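Local coordinates for Cd1 (Flavonifractor plautii, PDB 7D39), which binds flavin mononucleotide and probably acts as an ene-reductase that starts the breakdown of flavones and flavonols in a gut bacterium, at residues 85-90 against 96-101; 141-146 against 151-156; 5-10 against 14-19; 34-39 against 70-75. One frame throughout, in Å; residues are numbered along the deposited sequence.

All four contacts belong to one flavodoxin-like domain, built on a parallel sheet of five strands in the order 2-1-3-4-5. Along the chain they come as interaction 3, 4, 1 and 2, each closing before the next opens. Strands 32-37, 2-7, 82-88 and 138-144 are successive neighbours in the sheet, and each contributes to one contact. Interactions 1 and 2 have centres about 9 Å apart and share backbone bonds between their strands; interactions 2 and 4 lie about 20 Å apart, centre to centre, without touching. Interactions 1, 2 and 3 converge on FMN at the C-terminal strand ends, whereas interaction 4 is hydrophobic packing at the sheet's outer strand.

Interaction 1. Residues 85-90 against 96-101; sequences FSTPIF and GLFHTI. With FMN (flavin mononucleotide), chain B.
The F98 ring turns its edge to the face of F85 in an edge-to-face pair, centroids 4.8 Å apart and planes at 61°. F98 CE2 stands over the middle of the F85 ring, and F98 CD2 comes 3.6 Å from F85 CZ. At the F85 edge, near the ring plane, the methyl I101 CD1 adds a looser contact. Both phenylalanines carry CG anti to the backbone N (chi1 -157° at F85), and the two side chains slide past each other in opposite directions. The T87 side chain crosses that of F98 at about a right angle, T87 CB lying 4.0 Å from F98 CD2; the hydroxyl T87 OG1 donates 2.9 Å to P88 O, in the carbonyl plane on a lone pair. With an alanine in place of F85, the F98 edge would probably lose the aromatic face it rests on and a gap would open between strand and helix.

Further on, the segment reaches the flavin. One face of the F90 ring lies against the dimethylbenzene part of FMN, with F90 CE1 3.6 Å from FMN C8, and F90 CA approaches FMN N5 at 3.4 Å. I89 O accepts a bond of 2.8 Å from the ribityl hydroxyl O2' of FMN, so I89 meets the ribityl chain while F90 lies on the ring system.

Segment 96-101 of helix 96-109 runs at 134° to strand segment 85-88. F85 and T87 face it, while S86 points to the other side of the sheet, against C19 of helix 14-28. L160 of helix 153-162 and F141 of the adjacent strand 138-144 also pack on F85 and F98.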
# COMPACT_ATOMS: atom_id res chain seq x y z
N PHE A 85 -9.70 4.59 -1.46
CA PHE A 85 -9.71 3.72 -0.32
C PHE A 85 -9.76 4.54 0.95
O PHE A 85 -8.83 5.25 1.24
CB PHE A 85 -8.45 2.88 -0.36
CG PHE A 85 -8.53 1.60 0.40
CD1 PHE A 85 -7.98 0.47 -0.11
CD2 PHE A 85 -9.15 1.54 1.61
CE1 PHE A 85 -8.05 -0.70 0.57
CE2 PHE A 85 -9.21 0.38 2.30
CZ PHE A 85 -8.67 -0.74 1.79
N SER A 86 -10.83 4.44 1.69
CA SER A 86 -10.97 5.09 2.96
C SER A 86 -10.82 4.16 4.15
O SER A 86 -11.52 3.23 4.26
CB SER A 86 -12.29 5.84 3.02
OG SER A 86 -12.36 6.72 4.07
N THR A 87 -9.89 4.43 5.03
CA THR A 87 -9.62 3.52 6.14
C THR A 87 -9.71 4.26 7.47
O THR A 87 -9.25 5.39 7.59
CB THR A 87 -8.23 2.88 6.02
OG1 THR A 87 -8.02 1.99 7.13
CG2 THR A 87 -7.16 3.95 6.06
N PRO A 88 -10.33 3.64 8.47
CA PRO A 88 -10.17 4.14 9.84
C PRO A 88 -8.71 4.14 10.24
O PRO A 88 -7.88 3.42 9.68
CB PRO A 88 -10.96 3.12 10.68
CG PRO A 88 -11.73 2.30 9.73
CD PRO A 88 -11.10 2.40 8.39
N ILE A 89 -8.39 4.94 11.24
CA ILE A 89 -7.08 4.94 11.88
C ILE A 89 -7.20 4.14 13.18
O ILE A 89 -8.06 4.44 14.02
CB ILE A 89 -6.59 6.37 12.15
CG1 ILE A 89 -6.51 7.15 10.85
CG2 ILE A 89 -5.25 6.33 12.88
CD1 ILE A 89 -6.09 8.58 11.00
N PHE A 90 -6.36 3.11 13.33
CA PHE A 90 -6.25 2.32 14.55
C PHE A 90 -4.81 2.44 15.05
O PHE A 90 -3.88 2.17 14.30
CB PHE A 90 -6.57 0.83 14.31
CG PHE A 90 -8.03 0.49 14.07
CD1 PHE A 90 -9.03 1.45 14.11
CD2 PHE A 90 -8.39 -0.84 13.81
CE1 PHE A 90 -10.37 1.09 13.89
CE2 PHE A 90 -9.71 -1.20 13.58
CZ PHE A 90 -10.71 -0.23 13.62
N GLY A 96 -5.92 -3.23 11.17
CA GLY A 96 -5.31 -4.53 10.97
C GLY A 96 -5.69 -5.12 9.63
O GLY A 96 -4.85 -5.70 8.93
N LEU A 97 -6.96 -4.98 9.25
CA LEU A 97 -7.43 -5.53 7.98
C LEU A 97 -6.72 -4.88 6.79
O LEU A 97 -6.35 -5.56 5.84
CB LEU A 97 -8.94 -5.34 7.87
CG LEU A 97 -9.51 -5.84 6.54
CD1 LEU A 97 -9.20 -7.32 6.34
CD2 LEU A 97 -11.01 -5.59 6.46
N PHE A 98 -6.54 -3.56 6.84
CA PHE A 98 -5.74 -2.89 5.83
C PHE A 98 -4.33 -3.47 5.76
O PHE A 98 -3.78 -3.67 4.67
CB PHE A 98 -5.70 -1.38 6.12
CG PHE A 98 -5.16 -0.57 4.98
CD1 PHE A 98 -3.80 -0.48 4.75
CD2 PHE A 98 -6.03 0.11 4.14
CE1 PHE A 98 -3.32 0.25 3.69
CE2 PHE A 98 -5.56 0.83 3.07
CZ PHE A 98 -4.21 0.91 2.84
N HIS A 99 -3.72 -3.73 6.91
CA HIS A 99 -2.40 -4.37 6.91
C HIS A 99 -2.44 -5.78 6.34
O HIS A 99 -1.48 -6.21 5.70
CB HIS A 99 -1.83 -4.41 8.32
CG HIS A 99 -1.31 -3.09 8.80
ND1 HIS A 99 -2.06 -2.23 9.56
CD2 HIS A 99 -0.11 -2.49 8.62
CE1 HIS A 99 -1.35 -1.15 9.84
NE2 HIS A 99 -0.16 -1.29 9.27
N THR A 100 -3.53 -6.51 6.56
CA THR A 100 -3.67 -7.85 6.00
C THR A 100 -3.80 -7.81 4.48
O THR A 100 -3.17 -8.60 3.78
CB THR A 100 -4.87 -8.55 6.62
OG1 THR A 100 -4.53 -8.92 7.95
CG2 THR A 100 -5.24 -9.82 5.87
N ILE A 101 -4.61 -6.88 3.97
CA ILE A 101 -4.69 -6.69 2.52
C ILE A 101 -3.31 -6.38 1.95
O ILE A 101 -2.93 -6.90 0.90
CB ILE A 101 -5.72 -5.60 2.18
CG1 ILE A 101 -7.14 -6.13 2.45
CG2 ILE A 101 -5.58 -5.13 0.73
CD1 ILE A 101 -8.20 -5.04 2.56
N1 FMN B . -8.49 7.29 16.05
C2 FMN B . -7.40 8.04 15.96
O2 FMN B . -7.66 9.18 15.55
N3 FMN B . -6.16 7.58 16.30
C4 FMN B . -6.04 6.30 16.71
O4 FMN B . -5.01 5.74 17.05
C4A FMN B . -7.25 5.46 16.82
N5 FMN B . -7.21 4.21 17.23
C5A FMN B . -8.28 3.42 17.30
C6 FMN B . -8.21 2.10 17.72
C7 FMN B . -9.34 1.30 17.79
C7M FMN B . -9.26 -0.12 18.26
C8 FMN B . -10.66 1.88 17.42
C8M FMN B . -11.90 1.03 17.51
C9 FMN B . -10.72 3.20 17.01
C9A FMN B . -9.58 3.98 16.93
N10 FMN B . -9.66 5.32 16.53
C10 FMN B . -8.49 6.05 16.45
C1' FMN B . -10.95 5.86 16.13
C2' FMN B . -11.31 5.43 14.70
O2' FMN B . -10.42 5.94 13.73
C3' FMN B . -12.79 5.79 14.38
O3' FMN B . -13.68 5.11 15.22
C4' FMN B . -13.14 5.58 12.89
O4' FMN B . -12.57 6.57 12.05
C5' FMN B . -14.65 5.50 12.70
O5' FMN B . -15.02 5.33 11.38
P FMN B . -16.26 4.70 10.78
O1P FMN B . -16.09 4.63 9.40
O2P FMN B . -16.35 3.41 11.32
O3P FMN B . -17.26 5.65 11.13

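Interaction 2. Residues 141-146 against 151-156; sequences FMSVGG and TRTQCD. With FMN (flavin mononucleotide), chain B.
The hydroxyl of T153 donates to that of S143, OG1 to OG at 2.7 Å, joining the first turn of a helix to the strand beneath it. With chi1 at -173°, T153 puts OG1 opposite the backbone N and turns the methyl CG2 to the serine as well. S143 CB and T153 CG2 are only 3.3 Å apart, closer than usual for two carbons, so the fit is tight although the buried area is small.

Past S143 the chain turns to the cofactor with its backbone. V144 O receives a bond of 2.8 Å from the ribityl hydroxyl O4' of FMN. G146 N donates to FMN N1 at 3.0 Å, with an N-H...N angle of 154°; such an N-H would probably help to stabilise negative charge at the N1 and C2=O2 end of a reduced flavin. The absent side chain of G145 matters too, for a CB there would run into FMN O2.

Strand 138-144 and helix 153-162 open a beta-alpha-beta unit that continues into strand 167-174. There V173 packs on T153, while I89, next after strand 82-88 in the chain, touches both S143 and T153.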
# COMPACT_ATOMS: atom_id res chain seq x y z
N PHE A 141 -5.98 7.60 -1.13
CA PHE A 141 -6.30 7.12 0.20
C PHE A 141 -6.81 8.25 1.07
O PHE A 141 -6.39 9.40 0.93
CB PHE A 141 -5.07 6.51 0.87
CG PHE A 141 -4.49 5.34 0.13
CD1 PHE A 141 -5.08 4.10 0.23
CD2 PHE A 141 -3.35 5.48 -0.64
CE1 PHE A 141 -4.55 3.01 -0.44
CE2 PHE A 141 -2.80 4.39 -1.30
CZ PHE A 141 -3.41 3.17 -1.21
N MSE A 142 -7.71 7.91 1.97
CA MSE A 142 -8.13 8.83 3.01
C MSE A 142 -8.07 8.04 4.30
O MSE A 142 -8.58 6.93 4.36
CB MSE A 142 -9.54 9.35 2.75
CG MSE A 142 -9.70 10.04 1.40
SE MSE A 142 -11.52 10.80 1.18
CE MSE A 142 -12.46 9.15 0.75
N SER A 143 -7.41 8.59 5.32
CA SER A 143 -7.37 7.98 6.64
C SER A 143 -8.16 8.87 7.58
O SER A 143 -7.90 10.08 7.65
CB SER A 143 -5.93 7.83 7.14
OG SER A 143 -5.15 7.05 6.26
N VAL A 144 -9.13 8.28 8.27
CA VAL A 144 -10.08 9.02 9.11
C VAL A 144 -9.95 8.51 10.54
O VAL A 144 -10.20 7.33 10.80
CB VAL A 144 -11.52 8.87 8.61
CG1 VAL A 144 -12.45 9.76 9.42
CG2 VAL A 144 -11.61 9.18 7.11
N GLY A 145 -9.60 9.41 11.46
CA GLY A 145 -9.39 9.04 12.84
C GLY A 145 -10.30 9.81 13.78
O GLY A 145 -10.90 10.82 13.42
N GLY A 146 -10.38 9.32 15.02
CA GLY A 146 -11.10 10.04 16.05
C GLY A 146 -10.32 11.16 16.72
O GLY A 146 -10.92 12.10 17.24
N THR A 151 -0.04 9.45 13.09
CA THR A 151 1.28 9.71 12.52
C THR A 151 1.82 8.58 11.65
O THR A 151 2.92 8.72 11.11
CB THR A 151 2.29 10.01 13.63
OG1 THR A 151 2.21 8.98 14.63
CG2 THR A 151 1.99 11.34 14.26
N ARG A 152 1.11 7.46 11.51
CA ARG A 152 1.63 6.34 10.74
C ARG A 152 0.72 5.90 9.60
O ARG A 152 1.12 5.03 8.81
CB ARG A 152 1.91 5.16 11.67
CG ARG A 152 2.76 5.52 12.86
CD ARG A 152 3.11 4.29 13.69
NE ARG A 152 4.17 3.52 13.06
CZ ARG A 152 4.37 2.21 13.23
NH1 ARG A 152 3.57 1.51 14.02
NH2 ARG A 152 5.38 1.61 12.61
N THR A 153 -0.49 6.47 9.49
CA THR A 153 -1.47 5.87 8.60
C THR A 153 -1.16 6.17 7.14
O THR A 153 -1.37 5.31 6.28
CB THR A 153 -2.89 6.35 8.98
OG1 THR A 153 -3.86 5.64 8.21
CG2 THR A 153 -3.05 7.87 8.77
N GLN A 154 -0.62 7.35 6.84
CA GLN A 154 -0.29 7.69 5.46
C GLN A 154 0.84 6.83 4.92
O GLN A 154 0.88 6.52 3.73
CB GLN A 154 0.08 9.16 5.37
CG GLN A 154 -1.07 10.10 5.52
CD GLN A 154 -0.62 11.54 5.67
OE1 GLN A 154 0.10 11.89 6.61
NE2 GLN A 154 -1.04 12.38 4.73
N CYS A 155 1.79 6.47 5.78
CA CYS A 155 2.83 5.54 5.36
C CYS A 155 2.26 4.14 5.17
O CYS A 155 2.59 3.46 4.19
CB CYS A 155 3.97 5.56 6.38
SG CYS A 155 5.42 4.57 5.96
N ASP A 156 1.36 3.69 6.07
CA ASP A 156 0.68 2.42 5.83
C ASP A 156 -0.02 2.44 4.49
O ASP A 156 0.05 1.47 3.72
CB ASP A 156 -0.35 2.11 6.93
CG ASP A 156 0.27 1.90 8.29
OD1 ASP A 156 1.50 1.72 8.38
OD2 ASP A 156 -0.48 1.90 9.28
N1 FMN B . -8.49 7.29 16.05
C2 FMN B . -7.40 8.04 15.96
O2 FMN B . -7.66 9.18 15.55
N3 FMN B . -6.16 7.58 16.30
C4 FMN B . -6.04 6.30 16.71
O4 FMN B . -5.01 5.74 17.05
C4A FMN B . -7.25 5.46 16.82
N5 FMN B . -7.21 4.21 17.23
C5A FMN B . -8.28 3.42 17.30
C6 FMN B . -8.21 2.10 17.72
C7 FMN B . -9.34 1.30 17.79
C7M FMN B . -9.26 -0.12 18.26
C8 FMN B . -10.66 1.88 17.42
C8M FMN B . -11.90 1.03 17.51
C9 FMN B . -10.72 3.20 17.01
C9A FMN B . -9.58 3.98 16.93
N10 FMN B . -9.66 5.32 16.53
C10 FMN B . -8.49 6.05 16.45
C1' FMN B . -10.95 5.86 16.13
C2' FMN B . -11.31 5.43 14.70
O2' FMN B . -10.42 5.94 13.73
C3' FMN B . -12.79 5.79 14.38
O3' FMN B . -13.68 5.11 15.22
C4' FMN B . -13.14 5.58 12.89
O4' FMN B . -12.57 6.57 12.05
C5' FMN B . -14.65 5.50 12.70
O5' FMN B . -15.02 5.33 11.38
P FMN B . -16.26 4.70 10.78
O1P FMN B . -16.09 4.63 9.40
O2P FMN B . -16.35 3.41 11.32
O3P FMN B . -17.26 5.65 11.13

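Interaction 3. Residues 5-10 against 14-19; sequences GISGGM and SNDGMC. With FMN (flavin mononucleotide), chain B.
S7 carries its OG anti to the backbone N (chi1 163°), and D16 carries CG anti to its carbonyl carbon (chi1 -78°); together these torsions bring the hydroxyl up to the carboxylate oxygen OD1, from strand end to first helical turn. S7 OG donates to D16 OD1 at 2.5 Å, a very short bond met nearly along the C-O axis. The same OG accepts from G9 N at 3.3 Å, closing an ST turn. D16 OD1 has a second partner, Q37 NE2 of the adjacent strand. Replacing S7 by an alanine would probably leave D16 OD1 without its serine donor and take away the acceptor that holds G9 N.

Deeper in, C19 SG lies 3.5 Å from I6 N, in the room left by G5, where a CB would clash. Segments 5-7 and 14-19 run nearly antiparallel, at 167°, as the first beta-loop-alpha step of the domain.

Loop residue M10 and the first helical turn hold the FMN phosphate through N-H groups. M10 N reaches O2P, and S14 N reaches O3P at 2.7 Å. N15 N and ND2 both donate to O1P, ND2 at 2.9 Å. A water accepts from D16 N at 2.8 Å and lies 2.6 Å from FMN O1P. The phosphate thus sits at the N-terminus of helix 14-28, whose dipole would be likely to help neutralise its charge, without any lysine or arginine from these two segments.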
# COMPACT_ATOMS: atom_id res chain seq x y z
N GLY A 5 -14.54 2.63 -5.14
CA GLY A 5 -14.42 3.02 -3.77
C GLY A 5 -14.52 1.90 -2.76
O GLY A 5 -15.41 1.10 -2.78
N ILE A 6 -13.58 1.89 -1.87
CA ILE A 6 -13.49 0.92 -0.81
C ILE A 6 -13.47 1.60 0.55
O ILE A 6 -12.75 2.52 0.75
CB ILE A 6 -12.23 0.03 -0.94
CG1 ILE A 6 -12.15 -0.62 -2.31
CG2 ILE A 6 -12.16 -0.95 0.20
CD1 ILE A 6 -10.84 -1.28 -2.62
N SER A 7 -14.26 1.10 1.47
CA SER A 7 -14.27 1.63 2.83
C SER A 7 -13.98 0.52 3.82
O SER A 7 -14.60 -0.55 3.77
CB SER A 7 -15.59 2.30 3.16
OG SER A 7 -15.71 2.45 4.56
N GLY A 8 -13.05 0.77 4.73
CA GLY A 8 -12.73 -0.15 5.80
C GLY A 8 -13.34 0.17 7.14
O GLY A 8 -12.94 -0.43 8.15
N GLY A 9 -14.28 1.12 7.21
CA GLY A 9 -14.93 1.48 8.45
C GLY A 9 -16.15 0.61 8.72
O GLY A 9 -16.40 -0.38 8.04
N MSE A 10 -16.92 0.99 9.74
CA MSE A 10 -18.18 0.31 10.00
C MSE A 10 -19.21 0.62 8.91
O MSE A 10 -19.17 1.68 8.29
CB MSE A 10 -18.76 0.71 11.37
CG MSE A 10 -18.07 0.12 12.61
SE MSE A 10 -17.96 -1.85 12.70
CE MSE A 10 -19.63 -2.33 11.78
N SER A 14 -18.42 6.89 9.01
CA SER A 14 -17.81 8.06 8.39
C SER A 14 -16.92 7.69 7.20
O SER A 14 -16.89 8.41 6.19
CB SER A 14 -17.02 8.83 9.45
OG SER A 14 -17.91 9.31 10.46
N ASN A 15 -16.18 6.59 7.28
CA ASN A 15 -15.38 6.19 6.12
C ASN A 15 -16.25 5.87 4.91
O ASN A 15 -15.89 6.21 3.78
CB ASN A 15 -14.47 5.02 6.48
CG ASN A 15 -13.27 5.45 7.32
OD1 ASN A 15 -12.21 5.81 6.78
ND2 ASN A 15 -13.45 5.46 8.65
N ASP A 16 -17.39 5.20 5.13
CA ASP A 16 -18.33 4.96 4.03
C ASP A 16 -18.74 6.28 3.40
O ASP A 16 -18.71 6.43 2.17
CB ASP A 16 -19.58 4.22 4.53
CG ASP A 16 -19.36 2.72 4.74
OD1 ASP A 16 -18.21 2.22 4.72
OD2 ASP A 16 -20.37 2.02 4.94
N GLY A 17 -19.15 7.24 4.23
CA GLY A 17 -19.63 8.52 3.72
C GLY A 17 -18.58 9.27 2.92
O GLY A 17 -18.84 9.70 1.79
N MSE A 18 -17.38 9.40 3.47
CA MSE A 18 -16.28 10.07 2.78
C MSE A 18 -15.96 9.36 1.49
O MSE A 18 -15.67 9.99 0.46
CB MSE A 18 -15.02 10.12 3.66
CG MSE A 18 -15.24 10.88 4.95
SE MSE A 18 -15.33 12.81 4.61
CE MSE A 18 -13.42 13.14 4.35
N CYS A 19 -15.98 8.03 1.54
CA CYS A 19 -15.72 7.25 0.35
C CYS A 19 -16.80 7.52 -0.70
O CYS A 19 -16.50 7.78 -1.88
CB CYS A 19 -15.65 5.77 0.70
SG CYS A 19 -15.13 4.74 -0.68
N1 FMN B . -8.49 7.29 16.05
C2 FMN B . -7.40 8.04 15.96
O2 FMN B . -7.66 9.18 15.55
N3 FMN B . -6.16 7.58 16.30
C4 FMN B . -6.04 6.30 16.71
O4 FMN B . -5.01 5.74 17.05
C4A FMN B . -7.25 5.46 16.82
N5 FMN B . -7.21 4.21 17.23
C5A FMN B . -8.28 3.42 17.30
C6 FMN B . -8.21 2.10 17.72
C7 FMN B . -9.34 1.30 17.79
C7M FMN B . -9.26 -0.12 18.26
C8 FMN B . -10.66 1.88 17.42
C8M FMN B . -11.90 1.03 17.51
C9 FMN B . -10.72 3.20 17.01
C9A FMN B . -9.58 3.98 16.93
N10 FMN B . -9.66 5.32 16.53
C10 FMN B . -8.49 6.05 16.45
C1' FMN B . -10.95 5.86 16.13
C2' FMN B . -11.31 5.43 14.70
O2' FMN B . -10.42 5.94 13.73
C3' FMN B . -12.79 5.79 14.38
O3' FMN B . -13.68 5.11 15.22
C4' FMN B . -13.14 5.58 12.89
O4' FMN B . -12.57 6.57 12.05
C5' FMN B . -14.65 5.50 12.70
O5' FMN B . -15.02 5.33 11.38
P FMN B . -16.26 4.70 10.78
O1P FMN B . -16.09 4.63 9.40
O2P FMN B . -16.35 3.41 11.32
O3P FMN B . -17.26 5.65 11.13
O HOH W 1 -17.50 3.61 7.44

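Interaction 4. Residues 34-39 against 70-75; sequences EFIQLQ and FDWLLD
I36 and W72 approach from opposite directions, packing the outer strand 32-37 of the flavodoxin-like sheet against helix 70-79. The end methyl I36 CD1 meets the six-membered part of the indole obliquely, at 3.6 Å from W72 CH2, and I36 CG1 follows at 4.0 Å. W72 has CG anti to the backbone N (chi1 179°), which extends the indole from the helix toward the strand. L73 lies beside it and splits its two methyls between two partners. Its CD1 takes the other contact with I36 CD1, also at 4.0 Å, while its CD2 touches L38 CD2, the two leucine side chains crossing at about a right angle. I36 CD1 thus touches both indole and leucine, which meet it from directions roughly at right angles, and nothing polar crosses between the segments.

The two elements are separated by a long connection, part of which is not modelled. F35, the neighbour of I36, turns to the other side of the sheet, against helix 14-28. E34 makes a salt bridge with K76, one turn after W72 in helix 70-79. Beyond Q37 the strand gives way to a short 3-10 segment, where Q39 N donates 2.9 Å to Q37 OE1 from above the amide plane, 35° out of it.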
# COMPACT_ATOMS: atom_id res chain seq x y z
N GLU A 34 -18.34 2.34 -8.34
CA GLU A 34 -18.72 1.15 -7.61
C GLU A 34 -18.17 1.27 -6.20
O GLU A 34 -17.11 1.88 -5.97
CB GLU A 34 -18.18 -0.11 -8.31
CG GLU A 34 -18.54 -1.43 -7.63
CD GLU A 34 -18.06 -2.64 -8.43
OE1 GLU A 34 -17.31 -2.47 -9.41
OE2 GLU A 34 -18.45 -3.78 -8.06
N PHE A 35 -18.88 0.68 -5.24
CA PHE A 35 -18.53 0.80 -3.83
C PHE A 35 -18.44 -0.58 -3.22
O PHE A 35 -19.30 -1.43 -3.46
CB PHE A 35 -19.58 1.65 -3.10
CG PHE A 35 -19.38 1.75 -1.63
CD1 PHE A 35 -18.22 2.30 -1.10
CD2 PHE A 35 -20.36 1.31 -0.76
CE1 PHE A 35 -18.05 2.38 0.27
CE2 PHE A 35 -20.20 1.41 0.60
CZ PHE A 35 -19.05 1.94 1.12
N ILE A 36 -17.39 -0.82 -2.44
CA ILE A 36 -17.22 -2.06 -1.69
C ILE A 36 -17.03 -1.73 -0.21
O ILE A 36 -16.14 -0.95 0.15
CB ILE A 36 -16.04 -2.90 -2.22
CG1 ILE A 36 -16.39 -3.51 -3.57
CG2 ILE A 36 -15.70 -4.01 -1.25
CD1 ILE A 36 -15.24 -4.33 -4.19
N GLN A 37 -17.88 -2.31 0.63
CA GLN A 37 -17.79 -2.17 2.08
C GLN A 37 -17.09 -3.41 2.63
O GLN A 37 -17.61 -4.52 2.49
CB GLN A 37 -19.20 -2.01 2.67
CG GLN A 37 -19.33 -0.94 3.76
CD GLN A 37 -18.55 -1.29 5.00
OE1 GLN A 37 -18.46 -2.47 5.36
NE2 GLN A 37 -17.98 -0.29 5.65
N LEU A 38 -15.91 -3.24 3.23
CA LEU A 38 -15.11 -4.41 3.58
C LEU A 38 -15.71 -5.26 4.70
O LEU A 38 -15.34 -6.44 4.82
CB LEU A 38 -13.69 -4.01 3.98
CG LEU A 38 -12.80 -3.41 2.88
CD1 LEU A 38 -11.42 -3.02 3.42
CD2 LEU A 38 -12.68 -4.37 1.71
N GLN A 39 -16.59 -4.70 5.53
CA GLN A 39 -17.25 -5.51 6.54
C GLN A 39 -18.13 -6.60 5.94
O GLN A 39 -18.47 -7.56 6.63
CB GLN A 39 -18.11 -4.65 7.48
CG GLN A 39 -17.38 -3.48 8.18
CD GLN A 39 -16.09 -3.89 8.86
OE1 GLN A 39 -16.00 -4.96 9.43
NE2 GLN A 39 -15.08 -3.03 8.78
N PHE A 70 -10.64 -12.50 -0.62
CA PHE A 70 -9.57 -11.65 -1.12
C PHE A 70 -9.47 -11.72 -2.64
O PHE A 70 -9.37 -10.68 -3.31
CB PHE A 70 -8.24 -12.02 -0.46
CG PHE A 70 -7.11 -11.12 -0.84
CD1 PHE A 70 -6.98 -9.89 -0.24
CD2 PHE A 70 -6.22 -11.50 -1.83
CE1 PHE A 70 -5.95 -9.03 -0.61
CE2 PHE A 70 -5.18 -10.66 -2.20
CZ PHE A 70 -5.04 -9.42 -1.58
N ASP A 71 -9.50 -12.93 -3.21
CA ASP A 71 -9.40 -13.04 -4.66
C ASP A 71 -10.51 -12.26 -5.34
O ASP A 71 -10.26 -11.55 -6.33
CB ASP A 71 -9.43 -14.51 -5.09
CG ASP A 71 -8.12 -15.23 -4.81
OD1 ASP A 71 -7.08 -14.55 -4.65
OD2 ASP A 71 -8.11 -16.47 -4.77
N TRP A 72 -11.73 -12.36 -4.83
CA TRP A 72 -12.82 -11.54 -5.36
C TRP A 72 -12.48 -10.05 -5.26
O TRP A 72 -12.58 -9.31 -6.25
CB TRP A 72 -14.11 -11.85 -4.61
CG TRP A 72 -15.29 -11.05 -5.04
CD1 TRP A 72 -16.19 -11.36 -6.04
CD2 TRP A 72 -15.73 -9.80 -4.49
NE1 TRP A 72 -17.14 -10.38 -6.14
CE2 TRP A 72 -16.90 -9.42 -5.20
CE3 TRP A 72 -15.26 -8.98 -3.47
CZ2 TRP A 72 -17.58 -8.24 -4.92
CZ3 TRP A 72 -15.94 -7.79 -3.20
CH2 TRP A 72 -17.10 -7.45 -3.92
N LEU A 73 -12.06 -9.60 -4.08
CA LEU A 73 -11.70 -8.20 -3.92
C LEU A 73 -10.62 -7.79 -4.92
O LEU A 73 -10.72 -6.74 -5.57
CB LEU A 73 -11.21 -7.94 -2.48
CG LEU A 73 -10.75 -6.53 -2.09
CD1 LEU A 73 -11.85 -5.52 -2.34
CD2 LEU A 73 -10.29 -6.49 -0.63
N LEU A 74 -9.59 -8.62 -5.07
CA LEU A 74 -8.51 -8.30 -5.97
C LEU A 74 -8.99 -8.18 -7.41
O LEU A 74 -8.61 -7.24 -8.13
CB LEU A 74 -7.41 -9.36 -5.85
CG LEU A 74 -6.06 -8.89 -6.32
CD1 LEU A 74 -5.74 -7.63 -5.58
CD2 LEU A 74 -5.00 -9.95 -6.07
N ASP A 75 -9.84 -9.11 -7.86
CA ASP A 75 -10.40 -9.00 -9.20
C ASP A 75 -11.09 -7.66 -9.39
O ASP A 75 -10.95 -7.03 -10.44
CB ASP A 75 -11.39 -10.14 -9.49
CG ASP A 75 -10.74 -11.50 -9.58
OD1 ASP A 75 -9.70 -11.65 -10.27
OD2 ASP A 75 -11.27 -12.45 -8.97